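Local coordinates for nitroreductase family protein (Clostridium novyi, PDB 3G14), which probably acts as an FMN-dependent oxidoreductase of the nitroreductase family, at residues C123-F128 and L148-V153; K43-F48 and E89-V94; K9-I14 and I111-T116; V50-K55 and L173-W178. All coordinates share one frame; numbering follows the deposited sequence. Where two conformers were deposited one is given.

Contact 1: residues C123-F128 and L148-V153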
loop_
_atom_site.group_PDB
_atom_site.type_symbol
_atom_site.label_atom_id
_atom_site.label_comp_id
_atom_site.label_asym_id
_atom_site.label_seq_id
_atom_site.Cartn_x
_atom_site.Cartn_y
_atom_site.Cartn_z
ATOM N N CYS B 123 13.500 3.680 -0.612
ATOM C CA CYS B 123 13.020 4.938 -1.150
ATOM C C CYS B 123 12.093 4.633 -2.297
ATOM O O CYS B 123 12.508 4.034 -3.273
ATOM C CB CYS B 123 14.193 5.804 -1.621
ATOM S SG CYS B 123 13.690 7.453 -2.145
ATOM N N TRP B 124 10.815 4.999 -2.170
ATOM C CA TRP B 124 9.864 4.786 -3.289
ATOM C C TRP B 124 10.281 5.525 -4.533
ATOM O O TRP B 124 10.479 6.732 -4.515
ATOM C CB TRP B 124 8.472 5.243 -2.901
ATOM C CG TRP B 124 7.642 4.262 -2.170
ATOM C CD1 TRP B 124 7.578 4.079 -0.812
ATOM C CD2 TRP B 124 6.626 3.424 -2.735
ATOM N NE1 TRP B 124 6.639 3.122 -0.500
ATOM C CE2 TRP B 124 6.053 2.683 -1.662
ATOM C CE3 TRP B 124 6.198 3.174 -4.032
ATOM C CZ2 TRP B 124 5.038 1.739 -1.858
ATOM C CZ3 TRP B 124 5.157 2.244 -4.229
ATOM C CH2 TRP B 124 4.599 1.543 -3.141
ATOM N N ILE B 125 10.422 4.812 -5.640
ATOM C CA ILE B 125 10.685 5.465 -6.954
ATOM C C ILE B 125 9.679 4.982 -7.988
ATOM O O ILE B 125 9.626 3.777 -8.303
ATOM C CB ILE B 125 12.148 5.162 -7.437
ATOM C CG1 ILE B 125 13.202 5.619 -6.406
ATOM C CG2 ILE B 125 12.384 5.720 -8.897
ATOM C CD1 ILE B 125 14.600 4.959 -6.549
ATOM N N ALA B 126 8.895 5.912 -8.555
ATOM C CA ALA B 126 7.806 5.593 -9.453
ATOM C C ALA B 126 7.964 6.233 -10.843
ATOM O O ALA B 126 7.226 5.870 -11.764
ATOM C CB ALA B 126 6.490 6.035 -8.870
ATOM N N ALA B 127 8.904 7.180 -10.971
ATOM C CA ALA B 127 9.100 7.953 -12.229
ATOM C C ALA B 127 10.343 7.483 -12.991
ATOM O O ALA B 127 11.471 7.707 -12.561
ATOM C CB ALA B 127 9.232 9.448 -11.928
ATOM N N PHE B 128 10.116 6.837 -14.132
ATOM C CA PHE B 128 11.195 6.262 -14.921
ATOM C C PHE B 128 10.695 6.005 -16.325
ATOM O O PHE B 128 9.479 5.942 -16.580
ATOM C CB PHE B 128 11.753 4.963 -14.305
ATOM C CG PHE B 128 10.702 4.084 -13.634
ATOM C CD1 PHE B 128 9.731 3.418 -14.386
ATOM C CD2 PHE B 128 10.704 3.932 -12.258
ATOM C CE1 PHE B 128 8.757 2.615 -13.759
ATOM C CE2 PHE B 128 9.751 3.144 -11.618
ATOM C CZ PHE B 128 8.784 2.482 -12.373
ATOM N N LEU B 148 9.954 0.827 -7.842
ATOM C CA LEU B 148 11.190 0.176 -7.430
ATOM C C LEU B 148 11.754 0.914 -6.220
ATOM O O LEU B 148 11.407 2.059 -5.949
ATOM C CB LEU B 148 12.166 0.116 -8.624
ATOM C CG LEU B 148 12.674 1.419 -9.254
ATOM C CD1 LEU B 148 13.969 1.915 -8.584
ATOM C CD2 LEU B 148 12.873 1.229 -10.759
ATOM N N THR B 149 12.648 0.258 -5.493
ATOM C CA THR B 149 13.334 0.886 -4.379
ATOM C C THR B 149 14.737 0.319 -4.192
ATOM O O THR B 149 14.948 -0.928 -4.306
ATOM C CB THR B 149 12.523 0.679 -3.061
ATOM O OG1 THR B 149 13.261 1.178 -1.923
ATOM C CG2 THR B 149 12.226 -0.789 -2.850
ATOM N N PRO B 150 15.702 1.202 -3.855
ATOM C CA PRO B 150 16.961 0.672 -3.338
ATOM C C PRO B 150 16.706 -0.022 -1.985
ATOM O O PRO B 150 15.711 0.232 -1.322
ATOM C CB PRO B 150 17.797 1.927 -3.088
ATOM C CG PRO B 150 16.735 3.026 -2.867
ATOM C CD PRO B 150 15.670 2.687 -3.824
ATOM N N LEU B 151 17.626 -0.877 -1.597
ATOM C CA LEU B 151 17.567 -1.564 -0.295
ATOM C C LEU B 151 18.990 -1.575 0.226
ATOM O O LEU B 151 19.898 -2.055 -0.466
ATOM C CB LEU B 151 17.049 -2.992 -0.479
ATOM C CG LEU B 151 16.790 -3.707 0.858
ATOM C CD1 LEU B 151 15.540 -3.085 1.461
ATOM C CD2 LEU B 151 16.652 -5.219 0.646
ATOM N N GLY B 152 19.206 -1.033 1.424
ATOM C CA GLY B 152 20.547 -1.021 2.010
ATOM C C GLY B 152 20.520 -0.573 3.467
ATOM O O GLY B 152 19.524 -0.067 3.969
ATOM N N VAL B 153 21.637 -0.738 4.140
ATOM C CA VAL B 153 21.788 -0.091 5.419
ATOM C C VAL B 153 21.974 1.424 5.214
ATOM O O VAL B 153 22.853 1.837 4.469
ATOM C CB VAL B 153 22.996 -0.645 6.151
ATOM C CG1 VAL B 153 23.129 0.051 7.491
ATOM C CG2 VAL B 153 22.857 -2.151 6.272
#
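Three hydrogen bonds tie Cys123 and Ile125 to the edge of the strand at Leu148 and Thr149. Two are reciprocal: Ile125 N donates to Leu148 O at 2.9 Å, and Leu148 N returns a bond to Ile125 O at 3.0 Å. The pair forms one antiparallel hydrogen-bonded bridge. The third uses a side chain: Cys123 N reaches Thr149 OG1 at 2.8 Å with an N-H...O angle of 165°. With OG1 anti to its own backbone N (chi1 174°), the hydroxyl accepts from Cys123 N while giving its proton to Pro150 O at 2.7 Å, which fixes its rotation.

Around this polar core the side chains interlock. Ile125 CD1 lies 3.7 Å from Leu148 CD1 and equally close to Pro150 CD, so its tip fills the corner between the leucine branch and the proline ring, which it crosses at about a right angle. The other leucine methyl, CD2, approaches Phe128 CE2 obliquely at 3.8 Å. Val75 of helix 70-77 packs on both Ile125 and Leu148, while Ala126 O and Phe128 O bond to Lys97 and Ser95 of the second subunit. The contact is thus a loop docked on an outer strand of the central mixed sheet, at the dimer interface characteristic of the nitroreductase fold.

Contact 2: residues K43-F48 and E89-V94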
loop_
_atom_site.group_PDB
_atom_site.type_symbol
_atom_site.label_atom_id
_atom_site.label_comp_id
_atom_site.label_asym_id
_atom_site.label_seq_id
_atom_site.Cartn_x
_atom_site.Cartn_y
_atom_site.Cartn_z
ATOM N N LYS B 43 -5.814 -12.734 -5.500
ATOM C CA LYS B 43 -4.973 -12.906 -6.655
ATOM C C LYS B 43 -3.667 -12.165 -6.406
ATOM O O LYS B 43 -3.584 -11.249 -5.594
ATOM C CB LYS B 43 -5.642 -12.351 -7.899
ATOM C CG LYS B 43 -6.918 -13.060 -8.249
ATOM C CD LYS B 43 -7.597 -12.350 -9.429
ATOM C CE LYS B 43 -8.975 -12.941 -9.721
ATOM N NZ LYS B 43 -8.886 -14.420 -9.846
ATOM N N THR B 44 -2.630 -12.533 -7.098
ATOM C CA THR B 44 -1.350 -11.872 -6.762
ATOM C C THR B 44 -0.796 -11.432 -8.067
ATOM O O THR B 44 0.022 -12.129 -8.635
ATOM C CB THR B 44 -0.381 -12.823 -6.031
ATOM O OG1 THR B 44 -0.977 -13.261 -4.803
ATOM C CG2 THR B 44 0.953 -12.112 -5.704
ATOM N N PRO B 45 -1.310 -10.299 -8.592
ATOM C CA PRO B 45 -0.964 -9.900 -9.967
ATOM C C PRO B 45 0.452 -9.297 -10.166
ATOM O O PRO B 45 0.701 -8.680 -11.190
ATOM C CB PRO B 45 -2.031 -8.850 -10.298
ATOM C CG PRO B 45 -2.407 -8.252 -9.018
ATOM C CD PRO B 45 -2.251 -9.336 -7.964
ATOM N N TYR B 46 1.339 -9.476 -9.207
ATOM C CA TYR B 46 2.690 -8.880 -9.245
ATOM C C TYR B 46 3.731 -9.936 -8.864
ATOM O O TYR B 46 3.411 -10.980 -8.298
ATOM C CB TYR B 46 2.785 -7.677 -8.292
ATOM C CG TYR B 46 2.184 -7.961 -6.936
ATOM C CD1 TYR B 46 2.890 -8.695 -5.981
ATOM C CD2 TYR B 46 0.883 -7.564 -6.628
ATOM C CE1 TYR B 46 2.309 -8.989 -4.754
ATOM C CE2 TYR B 46 0.298 -7.889 -5.425
ATOM C CZ TYR B 46 1.021 -8.605 -4.488
ATOM O OH TYR B 46 0.449 -8.903 -3.260
ATOM N N LYS B 47 4.966 -9.656 -9.271
ATOM C CA LYS B 47 6.168 -10.334 -8.825
ATOM C C LYS B 47 7.256 -9.290 -8.623
ATOM O O LYS B 47 7.106 -8.135 -9.072
ATOM C CB LYS B 47 6.605 -11.381 -9.864
ATOM C CG LYS B 47 5.563 -12.482 -10.161
ATOM C CD LYS B 47 6.062 -13.511 -11.200
ATOM C CE LYS B 47 5.164 -14.750 -11.238
ATOM N NZ LYS B 47 3.785 -14.486 -11.616
ATOM N N PHE B 48 8.329 -9.700 -7.936
ATOM C CA PHE B 48 9.455 -8.837 -7.559
ATOM C C PHE B 48 10.716 -9.350 -8.220
ATOM O O PHE B 48 10.991 -10.574 -8.200
ATOM C CB PHE B 48 9.615 -8.820 -6.020
ATOM C CG PHE B 48 8.399 -8.307 -5.349
ATOM C CD1 PHE B 48 8.129 -6.929 -5.355
ATOM C CD2 PHE B 48 7.479 -9.182 -4.764
ATOM C CE1 PHE B 48 6.962 -6.415 -4.802
ATOM C CE2 PHE B 48 6.297 -8.667 -4.179
ATOM C CZ PHE B 48 6.047 -7.285 -4.195
ATOM N N GLU B 89 -3.818 -7.415 -16.594
ATOM C CA GLU B 89 -4.896 -8.272 -17.075
ATOM C C GLU B 89 -5.312 -9.378 -16.113
ATOM O O GLU B 89 -6.347 -9.997 -16.303
ATOM C CB GLU B 89 -4.492 -8.887 -18.421
ATOM C CG GLU B 89 -4.053 -7.859 -19.450
ATOM C CD GLU B 89 -5.171 -6.929 -19.875
ATOM O OE1 GLU B 89 -6.263 -7.418 -20.255
ATOM O OE2 GLU B 89 -4.947 -5.697 -19.828
ATOM N N GLU B 90 -4.543 -9.623 -15.066
ATOM C CA GLU B 90 -4.879 -10.696 -14.160
ATOM C C GLU B 90 -6.226 -10.436 -13.495
ATOM O O GLU B 90 -7.140 -11.265 -13.591
ATOM C CB GLU B 90 -3.796 -10.903 -13.111
ATOM C CG GLU B 90 -4.287 -11.679 -11.885
ATOM C CD GLU B 90 -3.464 -12.906 -11.594
ATOM O OE1 GLU B 90 -2.215 -12.829 -11.646
ATOM O OE2 GLU B 90 -4.077 -13.956 -11.311
ATOM N N SER B 91 -6.356 -9.277 -12.846
ATOM C CA SER B 91 -7.610 -8.936 -12.136
ATOM C C SER B 91 -8.392 -7.814 -12.874
ATOM O O SER B 91 -9.594 -7.637 -12.642
ATOM C CB SER B 91 -7.297 -8.561 -10.678
ATOM O OG SER B 91 -6.073 -9.162 -10.187
ATOM N N GLY B 92 -7.719 -7.077 -13.764
ATOM C CA GLY B 92 -8.326 -5.985 -14.521
ATOM C C GLY B 92 -8.817 -4.803 -13.681
ATOM O O GLY B 92 -8.159 -4.366 -12.729
ATOM N N ASP B 93 -9.989 -4.278 -14.020
ATOM C CA ASP B 93 -10.486 -3.050 -13.365
ATOM C C ASP B 93 -11.693 -3.309 -12.541
ATOM O O ASP B 93 -12.569 -4.094 -12.939
ATOM C CB ASP B 93 -10.851 -1.976 -14.357
ATOM C CG ASP B 93 -9.676 -1.469 -15.106
ATOM O OD1 ASP B 93 -8.506 -1.735 -14.712
ATOM O OD2 ASP B 93 -9.957 -0.796 -16.109
ATOM N N VAL B 94 -11.747 -2.618 -11.400
ATOM C CA VAL B 94 -12.842 -2.774 -10.466
ATOM C C VAL B 94 -13.393 -1.375 -10.175
ATOM O O VAL B 94 -12.669 -0.553 -9.662
ATOM C CB VAL B 94 -12.337 -3.483 -9.176
ATOM C CG1 VAL B 94 -13.418 -3.595 -8.128
ATOM C CG2 VAL B 94 -11.764 -4.888 -9.530
HETATM O O HOH W 1 -3.233 -15.020 -9.045
#
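Glu90 reaches across to Pro45 and Lys43 because its CG stands anti to the backbone N (chi1 161°) and the chain then bends at chi2 (124°), turning the carboxylate back over the loop. Lys43, for its part, sends CG anti to its carbonyl carbon (chi1 -63°) and runs extended through chi2 and chi3, which lays CD alongside Ser91; only the last torsion bends.

Apolar contact is made where Pro45 CB sits 3.9 Å from Glu90 CB, so the proline ring rests against the base of the glutamate chain. Two oxygens add van der Waals contacts without a hydrogen bond: Ser91 OG lies 3.6 Å from Lys43 CD, and Glu90 OE1 comes within 3.6 Å of Pro45 CA.

The polar link is indirect. A water donates to Glu90 OE2 at 2.6 Å and accepts from Thr44 N at 3.2 Å, bridging the carboxylate to the backbone just before the proline. Pro45 also shares a backbone hydrogen bond with Asn87, and Ser91 packs on Trp40 and Ile99, so the loop leading into strand 46-51 is set against the short helix 88-91 that follows the neighbouring strand 80-86.

Lys43 NZ stays 5.0 Å from Glu90 OE2, too far for a salt bridge. Their opposite charges may still attract through space; direct contact is van der Waals, with one water bridging.

Contact 3: residues K9-I14 and I111-T116. With SO4 (sulfate ion), chain E.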
loop_
_atom_site.group_PDB
_atom_site.type_symbol
_atom_site.label_atom_id
_atom_site.label_comp_id
_atom_site.label_asym_id
_atom_site.label_seq_id
_atom_site.Cartn_x
_atom_site.Cartn_y
_atom_site.Cartn_z
ATOM N N LYS B 9 6.914 4.884 12.423
ATOM C CA LYS B 9 7.563 6.141 12.751
ATOM C C LYS B 9 8.958 6.232 12.189
ATOM O O LYS B 9 9.393 7.323 11.805
ATOM C CB LYS B 9 7.603 6.376 14.262
ATOM C CG LYS B 9 6.254 6.693 14.865
ATOM C CD LYS B 9 6.367 6.941 16.344
ATOM C CE LYS B 9 5.014 6.942 16.980
ATOM N NZ LYS B 9 5.101 7.242 18.445
ATOM N N LYS B 10 9.679 5.118 12.146
ATOM C CA LYS B 10 11.090 5.146 11.722
ATOM C C LYS B 10 11.249 5.206 10.206
ATOM O O LYS B 10 12.268 5.671 9.710
ATOM C CB LYS B 10 11.839 3.927 12.282
ATOM C CG LYS B 10 13.316 3.822 11.844
ATOM C CD LYS B 10 14.188 3.054 12.823
ATOM C CE LYS B 10 15.443 2.416 12.161
ATOM N NZ LYS B 10 15.173 1.183 11.265
ATOM N N ARG B 11 10.249 4.722 9.466
ATOM C CA ARG B 11 10.347 4.668 8.020
ATOM C C ARG B 11 10.590 6.055 7.446
ATOM O O ARG B 11 9.847 6.973 7.722
ATOM C CB ARG B 11 9.080 4.095 7.380
ATOM C CG ARG B 11 9.214 3.902 5.867
ATOM C CD ARG B 11 7.931 4.226 5.123
ATOM N NE ARG B 11 7.376 5.525 5.454
ATOM C CZ ARG B 11 7.798 6.698 4.975
ATOM N NH1 ARG B 11 8.837 6.790 4.124
ATOM N NH2 ARG B 11 7.169 7.796 5.372
ATOM N N LYS B 12 11.626 6.193 6.632
ATOM C CA LYS B 12 11.840 7.426 5.871
ATOM C C LYS B 12 12.459 7.132 4.522
ATOM O O LYS B 12 13.005 6.049 4.309
ATOM C CB LYS B 12 12.709 8.399 6.658
ATOM C CG LYS B 12 14.087 7.884 6.993
ATOM C CD LYS B 12 14.703 8.592 8.216
ATOM C CE LYS B 12 15.071 10.050 7.930
ATOM N NZ LYS B 12 15.699 10.265 6.571
ATOM N N SER B 13 12.403 8.105 3.619
ATOM C CA SER B 13 13.047 7.946 2.324
ATOM C C SER B 13 14.555 8.126 2.492
ATOM O O SER B 13 15.016 9.150 2.972
ATOM C CB SER B 13 12.501 8.944 1.303
ATOM O OG SER B 13 11.140 8.743 1.162
ATOM N N ILE B 14 15.314 7.107 2.136
ATOM C CA ILE B 14 16.739 7.108 2.342
ATOM C C ILE B 14 17.390 7.109 0.975
ATOM O O ILE B 14 16.952 6.413 0.040
ATOM C CB ILE B 14 17.200 5.883 3.180
ATOM C CG1 ILE B 14 16.629 5.932 4.622
ATOM C CG2 ILE B 14 18.730 5.794 3.193
ATOM C CD1 ILE B 14 17.087 7.113 5.431
ATOM N N ILE B 111 6.955 -4.387 1.626
ATOM C CA ILE B 111 8.429 -4.458 1.364
ATOM C C ILE B 111 9.125 -3.341 2.124
ATOM O O ILE B 111 10.076 -3.570 2.900
ATOM C CB ILE B 111 8.769 -4.279 -0.139
ATOM C CG1 ILE B 111 8.154 -5.400 -1.000
ATOM C CG2 ILE B 111 10.305 -4.208 -0.356
ATOM C CD1 ILE B 111 8.797 -6.738 -0.827
ATOM N N VAL B 112 8.631 -2.127 1.889
ATOM C CA VAL B 112 9.204 -0.907 2.474
ATOM C C VAL B 112 9.165 -0.939 4.006
ATOM O O VAL B 112 10.185 -0.721 4.679
ATOM C CB VAL B 112 8.520 0.364 1.863
ATOM C CG1 VAL B 112 8.734 1.620 2.745
ATOM C CG2 VAL B 112 8.975 0.567 0.414
ATOM N N LEU B 113 7.997 -1.228 4.572
ATOM C CA LEU B 113 7.922 -1.305 6.024
ATOM C C LEU B 113 8.725 -2.477 6.602
ATOM O O LEU B 113 9.366 -2.372 7.670
ATOM C CB LEU B 113 6.473 -1.365 6.463
ATOM C CG LEU B 113 5.638 -0.139 6.181
ATOM C CD1 LEU B 113 4.192 -0.495 6.459
ATOM C CD2 LEU B 113 6.132 1.107 7.027
ATOM N N GLY B 114 8.703 -3.608 5.917
ATOM C CA GLY B 114 9.499 -4.740 6.347
ATOM C C GLY B 114 11.001 -4.466 6.321
ATOM O O GLY B 114 11.722 -4.852 7.250
ATOM N N ALA B 115 11.466 -3.776 5.271
ATOM C CA ALA B 115 12.879 -3.312 5.216
ATOM C C ALA B 115 13.239 -2.500 6.437
ATOM O O ALA B 115 14.281 -2.726 7.034
ATOM C CB ALA B 115 13.157 -2.471 3.963
ATOM N N THR B 116 12.399 -1.519 6.773
ATOM C CA THR B 116 12.599 -0.690 7.952
ATOM C C THR B 116 12.730 -1.537 9.232
ATOM O O THR B 116 13.659 -1.351 10.026
ATOM C CB THR B 116 11.445 0.306 8.129
ATOM O OG1 THR B 116 11.256 1.055 6.914
ATOM C CG2 THR B 116 11.728 1.230 9.319
HETATM S S SO4 E . 9.559 10.568 3.902
HETATM O O1 SO4 E . 9.440 11.835 3.197
HETATM O O2 SO4 E . 8.676 10.521 5.069
HETATM O O3 SO4 E . 10.925 10.404 4.403
HETATM O O4 SO4 E . 9.173 9.493 2.988
#
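Van der Waals contacts bring Arg11 and Lys10 against the helix at Val112, Leu113 and Thr116. The arginine meets it with its methylenes: CD lies 3.6 Å from Val112 CG1 and 4.1 Å from Leu113 CD2, and CG passes beside the Thr116 hydroxyl without a bond, 3.7 Å from OG1. Anti placement of CG to the backbone N (chi1 -174°) carries the chain to the helix surface, and bends at chi2 and chi3 turn the guanidinium away toward a sulfate. The lysine chain runs antiparallel to the threonine side chain, Lys10 CG 4.0 Å from Thr116 CG2.

In fold terms, the segment leaving helix 4-10 at Arg11 packs against helix 99-117 beside the second subunit, whose Phe4 packs on Leu113 and whose Pro38 packs on Arg11. The sulfate, probably from the crystallisation liquor, probably occupies the place of the FMN phosphate, which the Arg-Lys-Ser stretch of nitroreductase relatives binds at the dimer interface.

Ionic and hydrogen-bonded contacts gather on this ion. It lies at the guanidinium edge, its sulfur in the plane, and NH1 and NH2 of Arg11 bond to separate oxygens, NH1 to O4 at 3.0 Å. Ser13 grips it twice more, through N to O3 at 2.8 Å (N-H...O 173°) and through OG to O4. NH2 of Arg11 has a second partner in Arg36 O of the second subunit, which helps hold the guanidinium in position.

Contact 4: residues V50-K55 and L173-W178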
loop_
_atom_site.group_PDB
_atom_site.type_symbol
_atom_site.label_atom_id
_atom_site.label_comp_id
_atom_site.label_asym_id
_atom_site.label_seq_id
_atom_site.Cartn_x
_atom_site.Cartn_y
_atom_site.Cartn_z
ATOM N N VAL B 50 14.669 -8.915 -7.689
ATOM C CA VAL B 50 15.801 -8.428 -6.896
ATOM C C VAL B 50 16.937 -8.126 -7.871
ATOM O O VAL B 50 17.408 -9.006 -8.574
ATOM C CB VAL B 50 16.259 -9.449 -5.819
ATOM C CG1 VAL B 50 17.583 -8.998 -5.111
ATOM C CG2 VAL B 50 15.156 -9.689 -4.796
ATOM N N VAL B 51 17.354 -6.877 -7.943
ATOM C CA VAL B 51 18.444 -6.519 -8.870
ATOM C C VAL B 51 19.750 -6.302 -8.097
ATOM O O VAL B 51 19.866 -5.319 -7.311
ATOM C CB VAL B 51 18.127 -5.261 -9.709
ATOM C CG1 VAL B 51 19.323 -4.929 -10.614
ATOM C CG2 VAL B 51 16.795 -5.431 -10.468
ATOM N N GLU B 52 20.725 -7.196 -8.338
ATOM C CA GLU B 52 22.048 -7.138 -7.684
ATOM C C GLU B 52 23.180 -6.756 -8.627
ATOM O O GLU B 52 24.215 -6.281 -8.163
ATOM C CB GLU B 52 22.424 -8.468 -7.008
ATOM C CG GLU B 52 21.504 -8.841 -5.845
ATOM C CD GLU B 52 21.997 -10.016 -4.982
ATOM O OE1 GLU B 52 23.141 -10.500 -5.148
ATOM O OE2 GLU B 52 21.210 -10.441 -4.105
ATOM N N SER B 53 23.018 -7.042 -9.920
ATOM C CA SER B 53 24.074 -6.768 -10.909
ATOM C C SER B 53 24.313 -5.280 -11.031
ATOM O O SER B 53 23.371 -4.530 -11.305
ATOM C CB SER B 53 23.653 -7.303 -12.269
ATOM O OG SER B 53 24.497 -6.822 -13.298
ATOM N N ASP B 54 25.568 -4.854 -10.921
ATOM C CA ASP B 54 25.885 -3.436 -10.977
ATOM C C ASP B 54 25.543 -2.853 -12.341
ATOM O O ASP B 54 25.079 -1.708 -12.421
ATOM C CB ASP B 54 27.363 -3.174 -10.606
ATOM C CG ASP B 54 27.624 -1.705 -10.191
ATOM O OD1 ASP B 54 26.701 -1.034 -9.664
ATOM O OD2 ASP B 54 28.766 -1.195 -10.398
ATOM N N LYS B 55 25.730 -3.636 -13.398
ATOM C CA LYS B 55 25.423 -3.199 -14.754
ATOM C C LYS B 55 23.923 -2.861 -14.860
ATOM O O LYS B 55 23.527 -1.857 -15.496
ATOM C CB LYS B 55 25.839 -4.296 -15.758
ATOM C CG LYS B 55 25.641 -3.952 -17.229
ATOM C CD LYS B 55 24.195 -4.141 -17.707
ATOM C CE LYS B 55 24.010 -3.859 -19.227
ATOM N NZ LYS B 55 22.543 -3.863 -19.591
ATOM N N LEU B 173 9.528 -14.259 -7.002
ATOM C CA LEU B 173 10.801 -13.594 -6.719
ATOM C C LEU B 173 11.892 -14.043 -7.694
ATOM O O LEU B 173 12.267 -15.231 -7.759
ATOM C CB LEU B 173 11.240 -13.906 -5.316
ATOM C CG LEU B 173 12.431 -13.126 -4.757
ATOM C CD1 LEU B 173 12.079 -11.684 -4.546
ATOM C CD2 LEU B 173 12.769 -13.858 -3.433
ATOM N N TYR B 174 12.398 -13.074 -8.435
ATOM C CA TYR B 174 13.397 -13.263 -9.449
ATOM C C TYR B 174 14.691 -12.557 -9.071
ATOM O O TYR B 174 14.699 -11.641 -8.218
ATOM C CB TYR B 174 12.874 -12.738 -10.789
ATOM C CG TYR B 174 11.628 -13.427 -11.317
ATOM C CD1 TYR B 174 11.498 -14.828 -11.274
ATOM C CD2 TYR B 174 10.576 -12.683 -11.883
ATOM C CE1 TYR B 174 10.357 -15.470 -11.796
ATOM C CE2 TYR B 174 9.437 -13.316 -12.404
ATOM C CZ TYR B 174 9.339 -14.698 -12.373
ATOM O OH TYR B 174 8.201 -15.302 -12.872
ATOM N N ILE B 175 15.782 -12.960 -9.719
ATOM C CA ILE B 175 17.098 -12.308 -9.548
ATOM C C ILE B 175 17.576 -11.824 -10.907
ATOM O O ILE B 175 17.744 -12.638 -11.834
ATOM C CB ILE B 175 18.160 -13.245 -8.868
ATOM C CG1 ILE B 175 19.525 -12.570 -8.715
ATOM C CG2 ILE B 175 18.311 -14.592 -9.628
ATOM C CD1 ILE B 175 19.586 -11.347 -7.849
ATOM N N ASP B 176 17.743 -10.503 -11.000
ATOM C CA ASP B 176 18.336 -9.753 -12.134
ATOM C C ASP B 176 17.498 -9.732 -13.423
ATOM O O ASP B 176 17.557 -8.759 -14.194
ATOM C CB ASP B 176 19.773 -10.222 -12.449
ATOM C CG ASP B 176 20.793 -9.792 -11.393
ATOM O OD1 ASP B 176 20.553 -8.793 -10.677
ATOM O OD2 ASP B 176 21.836 -10.457 -11.294
ATOM N N LYS B 177 16.783 -10.825 -13.685
ATOM C CA LYS B 177 16.094 -11.052 -14.921
ATOM C C LYS B 177 14.722 -11.677 -14.656
ATOM O O LYS B 177 14.566 -12.565 -13.827
ATOM C CB LYS B 177 16.919 -11.990 -15.819
ATOM C CG LYS B 177 16.251 -12.337 -17.098
ATOM C CD LYS B 177 17.133 -13.273 -17.917
ATOM C CE LYS B 177 16.413 -13.789 -19.157
ATOM N NZ LYS B 177 17.284 -14.694 -19.942
ATOM N N TRP B 178 13.722 -11.186 -15.361
ATOM C CA TRP B 178 12.373 -11.729 -15.259
ATOM C C TRP B 178 12.374 -13.222 -15.613
ATOM O O TRP B 178 12.895 -13.626 -16.660
ATOM C CB TRP B 178 11.440 -10.953 -16.203
ATOM C CG TRP B 178 10.038 -11.438 -16.198
ATOM C CD1 TRP B 178 9.440 -12.275 -17.097
ATOM C CD2 TRP B 178 9.038 -11.080 -15.250
ATOM N NE1 TRP B 178 8.126 -12.488 -16.734
ATOM C CE2 TRP B 178 7.855 -11.764 -15.606
ATOM C CE3 TRP B 178 9.037 -10.282 -14.107
ATOM C CZ2 TRP B 178 6.665 -11.631 -14.884
ATOM C CZ3 TRP B 178 7.860 -10.181 -13.365
ATOM C CH2 TRP B 178 6.685 -10.840 -13.773
#
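Val50 and Ile175 pair in parallel, CA to CA 4.9 Å, where strand 173-175 joins the edge of the central mixed sheet beside strand 46-51. Val50 N donates to Tyr174 O at 2.8 Å and Asp176 N to Val50 O at 2.9 Å, so the valine is bonded to the residues on either side of its partner, the pattern of a parallel bridge.

Side chains of Val50 and Glu52 pack on Leu173 and Ile175. Val50 CG2 touches Leu173 CD1 at 3.7 Å, and Ile175 CD1 reaches Glu52 CG at the same distance, lying against the glutamate's aliphatic part.

Asp176, the residue after strand 173-175, bonds to the backbone of Glu52 and Ser53. Its own backbone has positive phi (69°), and its carboxylate, with CG anti to the carbonyl carbon (chi1 -72°), turns back to the chain leaving strand 46-51. That chain enters helix 54-63 with Ser53 at the N-cap. Leu56 of this helix packs on Asp176, and Val51 rests on Leu56 and Ile60.

Asp176 OD1 accepts two backbone N-H groups: Glu52 N at 2.8 Å, nearly along the C-O axis, and Ser53 N at 3.1 Å from the syn side, 31° out of the carboxylate plane.

Contacts 1, 2 and 4 reach the same mixed sheet, whose strand order is 144-151, 80-86, 46-51, 173-175. Contacts 1 and 4 sit on its outermost strands within the chain, their centres 14 Å apart; contacts 2 and 4 share strand 46-51, and a probable hydrogen bond joins Phe48 O to Tyr174 N. Contact 3 joins the end of helix 4-10 to helix 99-117 and meets contact 1 through Cys123 CB and Ile14 O, 3.3 Å apart. Along the chain, contact 2 precedes contact 1, while contact 4 alternates with contacts 2 and 3. Contacts 1, 3 and, through Val94, 2 touch the second subunit, at whose interface flavin probably binds, as in relatives; contact 4 does not.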